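Local coordinates for protein hydrogenase maturation factor (Thermoanaerobacter tengcongensis, PDB 3VTH) that probably transfers the carbamoyl group of carbamoyl phosphate, at the cost of ATP, to the C-terminal cysteine of HypE during maturation of [NiFe]-hydrogenases, at residues 338-341 with 342-345; 533-536 with 537-540; 684-687 with 688-691. One frame throughout, in Å; residues are numbered along the deposited sequence. Where two conformers were deposited one is given.

Contact 1 lies in the Telomere recombination (YrdC-like) part, whereas contacts 2 and 3 share the Kae1-like carbamoyltransferase part; the centres of contacts 1 and 2 are about 47 Å apart, those of contacts 1 and 3 about 55 Å. Contacts 2 and 3, with centres about 18 Å apart, touch: Ile-533 CG2 packs on Ile-688 CD1 at 3.6 Å and Ala-534 CB on Leu-684 CD2 at 3.9 Å, seating helix 666-692 against strand 530-542. Two nucleotide analogues are bound, one pocket drawing on both parts. The Cys-338 side chain lies about 10 Å from that analogue, and the Leu-536 side chain about 10 Å from that of Asp-507, an iron ligand. Contact 3 is remote from both sites.

Contact 1: 338-341 with 342-345; sequences CKDN and EEAL
Glu-342 CB lies beside Asn-341 C in the opening turn of helix 341-347; an acid suits this end, where its charge would probably interact well with the helix dipole. Glu-343 reaches back much farther. Its CG is anti to the backbone N (chi1 176°) and the chain beyond stays extended, which carries the carboxylate back over the incoming loop. There OE1 takes two backbone N-H groups: Lys-339 N at 2.9 Å, nearly straight at 169° but from well above the carboxylate plane, and Asp-340 N at 3.2 Å, on the anti side and close to that plane. Nearer the backbone, Glu-343 CG lies 3.7 Å from Cys-338 SG; cysteine is a small side chain that suits this buried spot. Glu-343 OE1 also has Asp-340 OD2 4.3 Å away, and long, weak ion pairs of OE2 with Lys-347 and Arg-365 would probably offset part of the charge of Glu-343. Asp-340 was modelled in two positions, so the salt bridge from Lys-339 NZ to its OD1 is less certain; Lys-339 NZ also reaches Ile-362 O.

Ala-344 gives its N-H to Asp-340 O at 2.9 Å; its methyl, 4.2 Å from Cys-338 CB, is small enough for the buried side, where Phe-226 also packs. Leu-345 N closes the next turn on Asn-341 O at 3.0 Å, while Leu-345 CG rests 3.5 Å from that same oxygen and the side chain meets Phe-355. Asn-341 ND2 bonds to Asn-358 O, tying the helix start to strand 354-358. With Asp-340 as N-cap, making no side-chain capping bond, and Glu-343 at N3 binding its N-H, the geometry is one half of a capping box, the glutamate half, at the start of an alpha helix.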
loop_
_atom_site.group_PDB
_atom_site.type_symbol
_atom_site.label_atom_id
_atom_site.label_comp_id
_atom_site.label_asym_id
_atom_site.label_seq_id
_atom_site.Cartn_x
_atom_site.Cartn_y
_atom_site.Cartn_z
ATOM N N CYS A 338 15.780 3.589 -6.401
ATOM C CA CYS A 338 16.682 4.732 -6.558
ATOM C C CYS A 338 15.874 6.011 -6.666
ATOM O O CYS A 338 14.836 6.022 -7.313
ATOM C CB CYS A 338 17.520 4.601 -7.835
ATOM S SG CYS A 338 18.759 3.319 -7.761
ATOM N N LYS A 339 16.360 7.087 -6.063
ATOM C CA LYS A 339 15.650 8.369 -6.139
ATOM C C LYS A 339 16.466 9.528 -6.721
ATOM O O LYS A 339 15.893 10.534 -7.138
ATOM C CB LYS A 339 15.083 8.763 -4.771
ATOM C CG LYS A 339 16.099 9.301 -3.776
ATOM C CD LYS A 339 15.365 10.085 -2.688
ATOM C CE LYS A 339 16.313 10.816 -1.765
ATOM N NZ LYS A 339 16.877 11.996 -2.472
ATOM N N ASP A 340 17.784 9.401 -6.769
ATOM C CA ASP A 340 18.678 10.456 -7.259
ATOM C C ASP A 340 19.291 10.087 -8.615
ATOM O O ASP A 340 19.582 8.904 -8.846
ATOM C CB ASP A 340 19.811 10.663 -6.251
ATOM C CG ASP A 340 19.322 11.192 -4.916
ATOM O OD1 ASP A 340 18.213 11.771 -4.862
ATOM O OD2 ASP A 340 20.061 11.039 -3.917
ATOM N N ASN A 341 19.523 11.079 -9.475
ATOM C CA ASN A 341 20.165 10.837 -10.770
ATOM C C ASN A 341 21.481 10.066 -10.636
ATOM O O ASN A 341 21.682 9.026 -11.302
ATOM C CB ASN A 341 20.376 12.154 -11.526
ATOM C CG ASN A 341 19.063 12.834 -11.907
ATOM O OD1 ASN A 341 18.083 12.176 -12.239
ATOM N ND2 ASN A 341 19.047 14.158 -11.866
ATOM N N GLU A 342 22.370 10.555 -9.767
ATOM C CA GLU A 342 23.690 9.937 -9.602
ATOM C C GLU A 342 23.590 8.482 -9.149
ATOM O O GLU A 342 24.323 7.629 -9.638
ATOM C CB GLU A 342 24.538 10.705 -8.599
ATOM C CG GLU A 342 25.118 11.974 -9.139
ATOM C CD GLU A 342 25.533 12.933 -8.033
ATOM O OE1 GLU A 342 24.642 13.563 -7.428
ATOM O OE2 GLU A 342 26.749 13.067 -7.787
ATOM N N GLU A 343 22.685 8.239 -8.199
ATOM C CA GLU A 343 22.411 6.924 -7.632
ATOM C C GLU A 343 21.953 5.965 -8.729
ATOM O O GLU A 343 22.468 4.841 -8.844
ATOM C CB GLU A 343 21.334 7.069 -6.536
ATOM C CG GLU A 343 20.841 5.781 -5.900
ATOM C CD GLU A 343 19.702 5.987 -4.879
ATOM O OE1 GLU A 343 18.977 7.027 -4.910
ATOM O OE2 GLU A 343 19.527 5.065 -4.052
ATOM N N ALA A 344 21.008 6.427 -9.548
ATOM C CA ALA A 344 20.450 5.608 -10.625
ATOM C C ALA A 344 21.504 5.218 -11.671
ATOM O O ALA A 344 21.615 4.054 -12.050
ATOM C CB ALA A 344 19.274 6.319 -11.281
ATOM N N LEU A 345 22.288 6.191 -12.115
ATOM C CA LEU A 345 23.325 5.940 -13.119
ATOM C C LEU A 345 24.388 4.949 -12.637
ATOM O O LEU A 345 24.926 4.163 -13.425
ATOM C CB LEU A 345 23.978 7.258 -13.531
ATOM C CG LEU A 345 23.140 8.216 -14.385
ATOM C CD1 LEU A 345 23.767 9.604 -14.314
ATOM C CD2 LEU A 345 23.053 7.741 -15.848
#

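Contact 2: 533-536 with 537-540; sequences IAHL and KYKP
The imidazole of His-535 and the phenol ring of Tyr-538 meet with CE1 of His-535 over one face of Tyr-538, 4.0 Å from Tyr-538 CE2. The ring planes are 33° apart and the centroids 5.1 Å, so the approach is oblique and the rings overlap little. At another point of the imidazole, His-535 ND1 donates to Leu-536 O at 2.8 Å. That bond is somewhat bent (152°), and the donor sits well above the carbonyl plane, as the ring folds forward along the chain to the carbonyl of the following residue. The torsion explains the fold: CG lies between the backbone N and the carbonyl carbon (chi1 63°). Were a leucine to stand in place of His-535, the Leu-536 carbonyl would probably lose its side-chain donor and the Tyr-538 face its aromatic neighbour.

Outward from the rings, the Tyr-538 OH is hydrogen-bonded to Asp-514 and Arg-532, which probably limits how far the phenol ring can swing, and Leu-536 N binds Ser-595 OG. Leu-536, buried, sends its branched end away from 537-540 to meet Ala-520 in strand 517-525, where an apolar side chain belongs. Lys-537 instead runs out fully extended and exposed, passing Val-646, with a long, weak ion pair to Asp-648. Earlier in the strand, Ile-533 and Ala-534 both face Ile-522 in a classic beta bulge of the hairpin 517-525/530-542.

The direction of the bond puts a proton on His-535 ND1; a neutral ring would therefore be the ND1-H tautomer, bound to a backbone oxygen at a break in the strand.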
loop_
_atom_site.group_PDB
_atom_site.type_symbol
_atom_site.label_atom_id
_atom_site.label_comp_id
_atom_site.label_asym_id
_atom_site.label_seq_id
_atom_site.Cartn_x
_atom_site.Cartn_y
_atom_site.Cartn_z
ATOM N N ILE A 533 -8.125 -19.452 20.281
ATOM C CA ILE A 533 -9.251 -20.378 20.408
ATOM C C ILE A 533 -9.037 -21.628 19.566
ATOM O O ILE A 533 -9.423 -22.728 19.969
ATOM C CB ILE A 533 -10.582 -19.707 20.000
ATOM C CG1 ILE A 533 -10.791 -18.404 20.788
ATOM C CG2 ILE A 533 -11.776 -20.670 20.184
ATOM C CD1 ILE A 533 -10.945 -18.609 22.296
ATOM N N ALA A 534 -8.434 -21.454 18.393
ATOM C CA ALA A 534 -8.292 -22.568 17.439
ATOM C C ALA A 534 -7.055 -22.370 16.572
ATOM O O ALA A 534 -6.614 -21.247 16.363
ATOM C CB ALA A 534 -9.557 -22.706 16.551
ATOM N N HIS A 535 -6.485 -23.477 16.106
ATOM C CA HIS A 535 -5.323 -23.437 15.224
ATOM C C HIS A 535 -5.195 -24.759 14.479
ATOM O O HIS A 535 -5.955 -25.678 14.732
ATOM C CB HIS A 535 -4.047 -23.122 16.022
ATOM C CG HIS A 535 -3.681 -24.155 17.046
ATOM N ND1 HIS A 535 -2.821 -25.198 16.771
ATOM C CD2 HIS A 535 -4.006 -24.274 18.360
ATOM C CE1 HIS A 535 -2.657 -25.931 17.860
ATOM N NE2 HIS A 535 -3.360 -25.392 18.839
ATOM N N LEU A 536 -4.249 -24.844 13.556
ATOM C CA LEU A 536 -3.948 -26.107 12.867
ATOM C C LEU A 536 -2.984 -26.957 13.692
ATOM O O LEU A 536 -2.134 -26.403 14.386
ATOM C CB LEU A 536 -3.360 -25.832 11.480
ATOM C CG LEU A 536 -4.308 -25.235 10.435
ATOM C CD1 LEU A 536 -3.588 -25.044 9.076
ATOM C CD2 LEU A 536 -5.570 -26.094 10.255
ATOM N N LYS A 537 -3.133 -28.291 13.640
ATOM C CA LYS A 537 -2.246 -29.190 14.381
ATOM C C LYS A 537 -0.807 -28.944 13.936
ATOM O O LYS A 537 -0.512 -28.970 12.738
ATOM C CB LYS A 537 -2.626 -30.673 14.189
ATOM C CG LYS A 537 -1.823 -31.634 15.089
ATOM C CD LYS A 537 -2.142 -33.115 14.781
ATOM C CE LYS A 537 -1.402 -34.058 15.753
ATOM N NZ LYS A 537 -1.669 -35.485 15.358
ATOM N N TYR A 538 0.067 -28.653 14.901
ATOM C CA TYR A 538 1.472 -28.323 14.618
ATOM C C TYR A 538 2.184 -29.388 13.781
ATOM O O TYR A 538 2.102 -30.567 14.105
ATOM C CB TYR A 538 2.237 -28.148 15.933
ATOM C CG TYR A 538 1.948 -26.841 16.617
ATOM C CD1 TYR A 538 2.150 -25.636 15.950
ATOM C CD2 TYR A 538 1.499 -26.804 17.939
ATOM C CE1 TYR A 538 1.894 -24.416 16.570
ATOM C CE2 TYR A 538 1.249 -25.591 18.571
ATOM C CZ TYR A 538 1.449 -24.400 17.860
ATOM O OH TYR A 538 1.224 -23.181 18.440
ATOM N N LYS A 539 2.871 -28.959 12.718
ATOM C CA LYS A 539 3.686 -29.849 11.895
ATOM C C LYS A 539 5.125 -29.374 11.933
ATOM O O LYS A 539 5.378 -28.153 11.968
ATOM C CB LYS A 539 3.198 -29.857 10.432
ATOM C CG LYS A 539 1.743 -30.290 10.250
ATOM C CD LYS A 539 1.581 -31.779 10.629
ATOM C CE LYS A 539 0.117 -32.194 10.626
ATOM N NZ LYS A 539 -0.085 -33.555 11.226
ATOM N N PRO A 540 6.077 -30.325 11.902
ATOM C CA PRO A 540 7.492 -29.957 11.921
ATOM C C PRO A 540 7.901 -29.352 10.576
ATOM O O PRO A 540 7.428 -29.792 9.520
ATOM C CB PRO A 540 8.204 -31.298 12.164
ATOM C CG PRO A 540 7.284 -32.335 11.538
ATOM C CD PRO A 540 5.875 -31.788 11.802
#

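Contact 3: 684-687 with 688-691; sequences LANL and IRKE
Arg-689 and Asn-686 lie side by side one helical turn apart, and Arg-689 NH2 donates to Asn-686 OD1 at 2.9 Å. The bond is bent (136°) and tilted from both flat groups, whose planes stand 69° apart. A water fills the angle between them: it accepts from Arg-689 NE at 3.0 Å, in the guanidinium plane, and donates to Asn-686 O at 2.7 Å, with a weak bond to Asn-686 OD1 besides. Asn-686 suits the place by offering an acceptor on a short stem. Arg-689 reaches it by an extended chain that bends at its third torsion (chi3 71°).

Farther out, Arg-689 NH1 binds Asn-695 OD1 and Ser-720 O, Phe-722 makes a cation-pi contact with the guanidinium, and Asn-686 ND2 holds Tyr-682 O. The frame is regular alpha helix: Arg-689 N bonds to Ala-685 O at 3.0 Å and Ile-688 N to Leu-684 O at 2.9 Å. Leu-684 and Ile-688, apolar and buried, face the sheet, Leu-684 on Tyr-645 and Ile-647, Ile-688 on Ile-522 and Val-524.

With several partners around it, the guanidinium is probably fixed in rotation, joining the end of helix 666-692 to the loops beyond.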
loop_
_atom_site.group_PDB
_atom_site.type_symbol
_atom_site.label_atom_id
_atom_site.label_comp_id
_atom_site.label_asym_id
_atom_site.label_seq_id
_atom_site.Cartn_x
_atom_site.Cartn_y
_atom_site.Cartn_z
ATOM N N LEU A 684 -15.810 -23.105 12.638
ATOM C CA LEU A 684 -15.163 -22.627 13.862
ATOM C C LEU A 684 -15.786 -21.320 14.348
ATOM O O LEU A 684 -16.080 -21.171 15.551
ATOM C CB LEU A 684 -13.647 -22.453 13.642
ATOM C CG LEU A 684 -12.841 -23.763 13.538
ATOM C CD1 LEU A 684 -11.448 -23.536 12.904
ATOM C CD2 LEU A 684 -12.707 -24.423 14.924
ATOM N N ALA A 685 -15.983 -20.375 13.420
ATOM C CA ALA A 685 -16.628 -19.116 13.759
ATOM C C ALA A 685 -18.012 -19.315 14.369
ATOM O O ALA A 685 -18.384 -18.607 15.310
ATOM C CB ALA A 685 -16.683 -18.150 12.540
ATOM N N ASN A 686 -18.770 -20.278 13.847
ATOM C CA ASN A 686 -20.103 -20.548 14.360
ATOM C C ASN A 686 -20.072 -21.178 15.753
ATOM O O ASN A 686 -20.884 -20.829 16.616
ATOM C CB ASN A 686 -20.890 -21.425 13.389
ATOM C CG ASN A 686 -21.710 -20.606 12.424
ATOM O OD1 ASN A 686 -22.745 -20.069 12.784
ATOM N ND2 ASN A 686 -21.219 -20.464 11.201
ATOM N N LEU A 687 -19.129 -22.100 15.952
ATOM C CA LEU A 687 -18.882 -22.706 17.261
ATOM C C LEU A 687 -18.575 -21.625 18.298
ATOM O O LEU A 687 -19.137 -21.622 19.384
ATOM C CB LEU A 687 -17.723 -23.704 17.182
ATOM C CG LEU A 687 -18.043 -25.094 16.638
ATOM C CD1 LEU A 687 -16.758 -25.798 16.230
ATOM C CD2 LEU A 687 -18.842 -25.943 17.667
ATOM N N ILE A 688 -17.703 -20.693 17.924
ATOM C CA ILE A 688 -17.258 -19.638 18.824
ATOM C C ILE A 688 -18.396 -18.661 19.150
ATOM O O ILE A 688 -18.596 -18.301 20.319
ATOM C CB ILE A 688 -16.003 -18.944 18.270
ATOM C CG1 ILE A 688 -14.853 -19.961 18.214
ATOM C CG2 ILE A 688 -15.608 -17.752 19.137
ATOM C CD1 ILE A 688 -13.696 -19.526 17.310
ATOM N N ARG A 689 -19.171 -18.277 18.134
ATOM C CA ARG A 689 -20.363 -17.444 18.358
ATOM C C ARG A 689 -21.364 -18.095 19.330
ATOM O O ARG A 689 -21.926 -17.419 20.198
ATOM C CB ARG A 689 -21.050 -17.086 17.028
ATOM C CG ARG A 689 -22.407 -16.375 17.189
ATOM C CD ARG A 689 -22.888 -15.752 15.888
ATOM N NE ARG A 689 -23.302 -16.770 14.931
ATOM C CZ ARG A 689 -23.812 -16.524 13.727
ATOM N NH1 ARG A 689 -23.995 -15.275 13.289
ATOM N NH2 ARG A 689 -24.140 -17.546 12.958
ATOM N N LYS A 690 -21.588 -19.399 19.167
ATOM C CA LYS A 690 -22.507 -20.138 20.036
ATOM C C LYS A 690 -22.023 -20.072 21.497
ATOM O O LYS A 690 -22.822 -19.845 22.398
ATOM C CB LYS A 690 -22.660 -21.592 19.557
ATOM C CG LYS A 690 -24.029 -22.221 19.814
ATOM C CD LYS A 690 -24.070 -22.990 21.122
ATOM C CE LYS A 690 -25.486 -23.081 21.683
ATOM N NZ LYS A 690 -25.970 -21.744 22.163
ATOM N N GLU A 691 -20.713 -20.225 21.709
ATOM C CA GLU A 691 -20.098 -20.124 23.042
ATOM C C GLU A 691 -20.126 -18.715 23.646
ATOM O O GLU A 691 -20.432 -18.555 24.827
ATOM C CB GLU A 691 -18.643 -20.601 23.010
ATOM C CG GLU A 691 -18.432 -22.101 23.119
ATOM C CD GLU A 691 -16.946 -22.479 23.126
ATOM O OE1 GLU A 691 -16.296 -22.384 22.057
ATOM O OE2 GLU A 691 -16.428 -22.870 24.202
HETATM O O HOH W 1 -23.242 -19.573 16.043
#